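Local coordinates for Cgl0159-like domain-containing protein (Corynebacterium glutamicum, PDB 3FOK), which is of unknown function but folds as a TIM barrel, the eight-stranded scaffold shared by many enzymes, at residues Met185-Asn190 with Val194-Thr199; Gln204-Ala209 with Met221-Val226. All blocks are in the same frame, centred on the assembly; numbering follows the deposited sequence.

Interaction 1 (Met185-Asn190 with Val194-Thr199)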
loop_
_atom_site.group_PDB
_atom_site.type_symbol
_atom_site.label_atom_id
_atom_site.label_comp_id
_atom_site.label_asym_id
_atom_site.label_seq_id
_atom_site.Cartn_x
_atom_site.Cartn_y
_atom_site.Cartn_z
HETATM N N MSE A 185 6.395 -24.233 11.022
HETATM C CA MSE A 185 7.687 -23.615 10.796
HETATM C C MSE A 185 7.985 -24.302 9.473
HETATM O O MSE A 185 7.791 -25.513 9.359
HETATM C CB MSE A 185 8.709 -24.034 11.856
HETATM C CG MSE A 185 8.429 -23.504 13.261
HETATM SE SE MSE A 185 8.500 -21.576 13.444
HETATM C CE MSE A 185 6.701 -21.194 12.948
ATOM N N SER A 186 8.409 -23.550 8.465
ATOM C CA SER A 186 8.690 -24.154 7.168
ATOM C C SER A 186 10.052 -23.749 6.633
ATOM O O SER A 186 10.556 -22.674 6.948
ATOM C CB SER A 186 7.606 -23.765 6.160
ATOM O OG SER A 186 6.330 -24.214 6.578
ATOM N N ASN A 187 10.646 -24.615 5.820
ATOM C CA ASN A 187 11.948 -24.331 5.236
ATOM C C ASN A 187 11.975 -24.709 3.770
ATOM O O ASN A 187 11.193 -25.548 3.317
ATOM C CB ASN A 187 13.058 -25.114 5.945
ATOM C CG ASN A 187 13.081 -24.883 7.439
ATOM O OD1 ASN A 187 12.411 -25.583 8.198
ATOM N ND2 ASN A 187 13.852 -23.895 7.869
ATOM N N TRP A 188 12.874 -24.078 3.029
ATOM C CA TRP A 188 13.036 -24.396 1.625
ATOM C C TRP A 188 14.076 -25.504 1.591
ATOM O O TRP A 188 15.191 -25.330 2.095
ATOM C CB TRP A 188 13.550 -23.188 0.837
ATOM C CG TRP A 188 12.496 -22.186 0.495
ATOM C CD1 TRP A 188 12.304 -20.969 1.075
ATOM C CD2 TRP A 188 11.485 -22.318 -0.508
ATOM N NE1 TRP A 188 11.237 -20.329 0.492
ATOM C CE2 TRP A 188 10.716 -21.136 -0.485
ATOM C CE3 TRP A 188 11.157 -23.319 -1.431
ATOM C CZ2 TRP A 188 9.633 -20.925 -1.343
ATOM C CZ3 TRP A 188 10.077 -23.112 -2.290
ATOM C CH2 TRP A 188 9.331 -21.920 -2.240
ATOM N N VAL A 189 13.703 -26.647 1.026
ATOM C CA VAL A 189 14.611 -27.783 0.929
ATOM C C VAL A 189 14.541 -28.352 -0.479
ATOM O O VAL A 189 13.525 -28.930 -0.873
ATOM C CB VAL A 189 14.233 -28.889 1.937
ATOM C CG1 VAL A 189 15.200 -30.062 1.812
ATOM C CG2 VAL A 189 14.258 -28.332 3.354
ATOM N N ASN A 190 15.622 -28.181 -1.235
ATOM C CA ASN A 190 15.678 -28.664 -2.611
ATOM C C ASN A 190 14.608 -27.991 -3.461
ATOM O O ASN A 190 13.943 -28.643 -4.269
ATOM C CB ASN A 190 15.481 -30.182 -2.664
ATOM C CG ASN A 190 16.433 -30.929 -1.747
ATOM O OD1 ASN A 190 17.633 -30.638 -1.702
ATOM N ND2 ASN A 190 15.903 -31.906 -1.014
ATOM N N VAL A 194 9.007 -27.526 2.921
ATOM C CA VAL A 194 8.732 -28.660 3.795
ATOM C C VAL A 194 8.480 -28.150 5.206
ATOM O O VAL A 194 9.275 -27.392 5.755
ATOM C CB VAL A 194 9.910 -29.679 3.827
ATOM C CG1 VAL A 194 10.183 -30.206 2.430
ATOM C CG2 VAL A 194 11.155 -29.029 4.405
ATOM N N ASN A 195 7.359 -28.555 5.788
ATOM C CA ASN A 195 7.035 -28.130 7.145
ATOM C C ASN A 195 7.879 -28.930 8.123
ATOM O O ASN A 195 8.061 -30.134 7.954
ATOM C CB ASN A 195 5.551 -28.349 7.446
ATOM C CG ASN A 195 4.642 -27.621 6.473
ATOM O OD1 ASN A 195 4.958 -26.522 6.007
ATOM N ND2 ASN A 195 3.497 -28.220 6.172
ATOM N N ASP A 196 8.411 -28.253 9.136
ATOM C CA ASP A 196 9.239 -28.908 10.142
ATOM C C ASP A 196 8.315 -29.494 11.206
ATOM O O ASP A 196 7.761 -28.758 12.022
ATOM C CB ASP A 196 10.182 -27.897 10.790
ATOM C CG ASP A 196 11.175 -28.545 11.728
ATOM O OD1 ASP A 196 10.841 -29.589 12.324
ATOM O OD2 ASP A 196 12.287 -28.003 11.884
ATOM N N LEU A 197 8.155 -30.813 11.202
ATOM C CA LEU A 197 7.273 -31.457 12.164
ATOM C C LEU A 197 7.933 -31.897 13.466
ATOM O O LEU A 197 7.367 -32.686 14.212
ATOM C CB LEU A 197 6.575 -32.651 11.511
ATOM C CG LEU A 197 5.649 -32.288 10.347
ATOM C CD1 LEU A 197 4.994 -33.547 9.793
ATOM C CD2 LEU A 197 4.590 -31.306 10.824
ATOM N N SER A 198 9.125 -31.391 13.754
ATOM C CA SER A 198 9.792 -31.757 15.001
ATOM C C SER A 198 9.045 -31.069 16.138
ATOM O O SER A 198 8.505 -29.976 15.960
ATOM C CB SER A 198 11.259 -31.310 14.992
ATOM O OG SER A 198 11.367 -29.898 15.053
ATOM N N THR A 199 9.023 -31.709 17.300
ATOM C CA THR A 199 8.330 -31.177 18.462
ATOM C C THR A 199 8.627 -29.707 18.757
ATOM O O THR A 199 7.703 -28.910 18.943
ATOM C CB THR A 199 8.662 -32.001 19.720
ATOM O OG1 THR A 199 8.413 -33.386 19.458
ATOM C CG2 THR A 199 7.795 -31.554 20.896
HETATM O O HOH W 1 5.937 -26.791 12.609
HETATM O O HOH W 2 11.375 -27.942 7.358
#

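Interaction 2 (Gln204-Ala209 with Met221-Val226)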
loop_
_atom_site.group_PDB
_atom_site.type_symbol
_atom_site.label_atom_id
_atom_site.label_comp_id
_atom_site.label_asym_id
_atom_site.label_seq_id
_atom_site.Cartn_x
_atom_site.Cartn_y
_atom_site.Cartn_z
ATOM N N GLN A 204 7.406 -23.753 18.744
ATOM C CA GLN A 204 7.807 -22.397 18.395
ATOM C C GLN A 204 6.758 -21.717 17.513
ATOM O O GLN A 204 6.514 -20.518 17.640
ATOM C CB GLN A 204 9.152 -22.407 17.666
ATOM C CG GLN A 204 9.760 -21.023 17.509
ATOM C CD GLN A 204 11.035 -21.027 16.689
ATOM O OE1 GLN A 204 11.708 -20.001 16.566
ATOM N NE2 GLN A 204 11.375 -22.181 16.118
ATOM N N SER A 205 6.141 -22.483 16.617
ATOM C CA SER A 205 5.134 -21.928 15.723
ATOM C C SER A 205 3.888 -21.514 16.493
ATOM O O SER A 205 3.238 -20.527 16.151
ATOM C CB SER A 205 4.760 -22.938 14.624
ATOM O OG SER A 205 4.038 -24.037 15.137
ATOM N N VAL A 206 3.556 -22.269 17.533
ATOM C CA VAL A 206 2.384 -21.957 18.338
ATOM C C VAL A 206 2.599 -20.671 19.126
ATOM O O VAL A 206 1.707 -19.823 19.198
ATOM C CB VAL A 206 2.064 -23.099 19.316
ATOM C CG1 VAL A 206 0.926 -22.701 20.223
ATOM C CG2 VAL A 206 1.691 -24.353 18.542
ATOM N N ALA A 207 3.784 -20.525 19.711
ATOM C CA ALA A 207 4.102 -19.329 20.491
ATOM C C ALA A 207 4.005 -18.080 19.619
ATOM O O ALA A 207 3.606 -17.014 20.085
ATOM C CB ALA A 207 5.496 -19.444 21.086
ATOM N N ILE A 208 4.359 -18.221 18.347
ATOM C CA ILE A 208 4.307 -17.109 17.412
ATOM C C ILE A 208 2.876 -16.820 16.976
ATOM O O ILE A 208 2.413 -15.684 17.062
ATOM C CB ILE A 208 5.182 -17.390 16.163
ATOM C CG1 ILE A 208 6.661 -17.421 16.565
ATOM C CG2 ILE A 208 4.936 -16.323 15.099
ATOM C CD1 ILE A 208 7.588 -17.881 15.471
ATOM N N ALA A 209 2.173 -17.850 16.517
ATOM C CA ALA A 209 0.796 -17.684 16.061
ATOM C C ALA A 209 -0.111 -17.121 17.155
ATOM O O ALA A 209 -0.913 -16.224 16.908
ATOM C CB ALA A 209 0.246 -19.017 15.560
HETATM N N MSE A 221 -6.271 -23.248 17.684
HETATM C CA MSE A 221 -5.084 -23.769 17.031
HETATM C C MSE A 221 -5.464 -25.045 16.295
HETATM O O MSE A 221 -6.280 -25.834 16.770
HETATM C CB MSE A 221 -3.992 -24.092 18.059
HETATM C CG MSE A 221 -3.390 -22.891 18.766
HETATM SE SE MSE A 221 -2.155 -21.884 17.666
HETATM C CE MSE A 221 -3.215 -20.312 17.354
ATOM N N LYS A 222 -4.879 -25.226 15.121
ATOM C CA LYS A 222 -5.101 -26.416 14.313
ATOM C C LYS A 222 -3.677 -26.940 14.190
ATOM O O LYS A 222 -2.881 -26.418 13.414
ATOM C CB LYS A 222 -5.671 -26.026 12.949
ATOM C CG LYS A 222 -6.062 -27.188 12.050
ATOM C CD LYS A 222 -6.569 -26.655 10.716
ATOM C CE LYS A 222 -6.780 -27.759 9.700
ATOM N NZ LYS A 222 -7.050 -27.189 8.351
ATOM N N LEU A 223 -3.351 -27.955 14.984
ATOM C CA LEU A 223 -2.001 -28.502 15.000
ATOM C C LEU A 223 -1.861 -29.917 14.463
ATOM O O LEU A 223 -2.830 -30.674 14.400
ATOM C CB LEU A 223 -1.457 -28.473 16.430
ATOM C CG LEU A 223 -1.558 -27.158 17.205
ATOM C CD1 LEU A 223 -1.005 -27.359 18.602
ATOM C CD2 LEU A 223 -0.799 -26.062 16.481
ATOM N N PRO A 224 -0.633 -30.286 14.060
ATOM C CA PRO A 224 -0.354 -31.621 13.529
ATOM C C PRO A 224 0.009 -32.547 14.689
ATOM O O PRO A 224 0.662 -32.115 15.644
ATOM C CB PRO A 224 0.830 -31.372 12.608
ATOM C CG PRO A 224 1.605 -30.357 13.381
ATOM C CD PRO A 224 0.525 -29.395 13.853
ATOM N N VAL A 225 -0.423 -33.802 14.623
ATOM C CA VAL A 225 -0.096 -34.752 15.680
ATOM C C VAL A 225 1.365 -35.109 15.485
ATOM O O VAL A 225 1.734 -35.769 14.516
ATOM C CB VAL A 225 -0.961 -36.016 15.592
ATOM C CG1 VAL A 225 -0.599 -36.973 16.715
ATOM C CG2 VAL A 225 -2.430 -35.635 15.671
ATOM N N VAL A 226 2.195 -34.661 16.416
ATOM C CA VAL A 226 3.631 -34.869 16.336
ATOM C C VAL A 226 4.214 -35.610 17.537
ATOM O O VAL A 226 3.513 -35.915 18.500
ATOM C CB VAL A 226 4.325 -33.493 16.165
ATOM C CG1 VAL A 226 5.827 -33.612 16.311
ATOM C CG2 VAL A 226 3.977 -32.926 14.805
#

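Interaction 1 (Met185-Asn190 with Val194-Thr199)
V194 O is gripped by two polar donors. N187 N donates to V194 O at 3.1 Å. A water adds a second bond, donating to V194 O at 2.7 Å. The same water also donates to N187 OD1, so it clips the asparagine side chain onto the opposite strand. With CG anti to the carbonyl carbon, beside the backbone N (chi1 -55°), the N187 side chain lies side by side with D196, the amide and carboxylate planes 56° apart. The return bond, V194 N to N187 O, measures 3.0 Å and completes the hydrogen-bonded pair. Next to it, S186 and N195 form a non-hydrogen-bonded pair. Their side chains leave on the sheet face opposite N187 and V194 and meet there. S186 OG donates to N195 OD1 at 2.7 Å, approaching somewhat out of the amide plane. R150 of strand 144-151 packs against both of these side chains.

This is an antiparallel beta hairpin. Strand 179-189, one of the parallel strands of the TIM barrel, turns back into the short strand 192-195. Main-chain pairing continues at D196, whose N reaches M185 O at 2.8 Å with an almost straight N-H (176°). A second water accepts from M185 N and donates to D196 O. Near the turn, V189 CG2 and V194 CG2 come within 3.3 Å, and the two side chains cross at about a right angle. The chain leaves the hairpin at D196. D196 OD1 accepts from S198 N at 2.9 Å, nearly in line with its C-O bond, an Asx turn. S198 OG donates to this same oxygen from above the carboxylate plane. S198 is the N-cap of helix 199-210, and its OG also weakly caps A201 N.

Interaction 2 (Gln204-Ala209 with Met221-Val226)
Helix 199-210 and strand 219-224 belong to a beta-alpha-beta unit of the TIM barrel: the chain leaves strand 179-189, makes the hairpin with strand 192-195, passes through the helix and returns in strand 219-224. The helix segment runs nearly antiparallel to the strand segment (168°), with axes 10.5 Å apart at closest approach. V206 splits its two methyl groups between two strand residues. V206 CG1, anti to the backbone N (chi1 175°), lies 4.1 Å from M221 SE, the selenium of a selenomethionine. V206 CG2 lies 3.7 Å from L223 CD2, the two side chains crossing at about a right angle. M221 is bent at chi2 (-75°) and again at chi3. The bends bring M221 CE to 4.1 Å from A209 CB, about one turn after V206.

P183 of strand 179-189 also touches A209 and L223. K222 alternates with M221 and L223 and goes to the other side of the strand, where NZ forms a salt bridge with E182. A207 points away from the strand; with Q204 and I208 it packs on a second subunit, Q204 and I208 on its G55 and A207 on its P52.

All four contacting residues are buried and apolar, and no hydrogen bond joins the two segments. Hydrophobic burial and van der Waals contact therefore hold helix to strand, with shape rather than bond direction setting the fit.

In the fold
The two interactions come in series along the chain, with centres about 13 Å apart. Interaction 1 closes the hairpin of strands 179-189 and 192-195. The chain then enters helix 199-210, which interaction 2 packs against strand 219-224. Strands 179-189 and 219-224 are parallel neighbours in the barrel wall, so both contacts serve a single beta-alpha-beta unit. M185 bridges them directly: M185 SE lies 4.0 Å from Q204 NE2 of the helix. Interaction 1 lies farther from the chain centre and is partly exposed, as an addition to the loop between strand and helix. Interaction 2 is wholly buried, between the barrel wall and its helical layer.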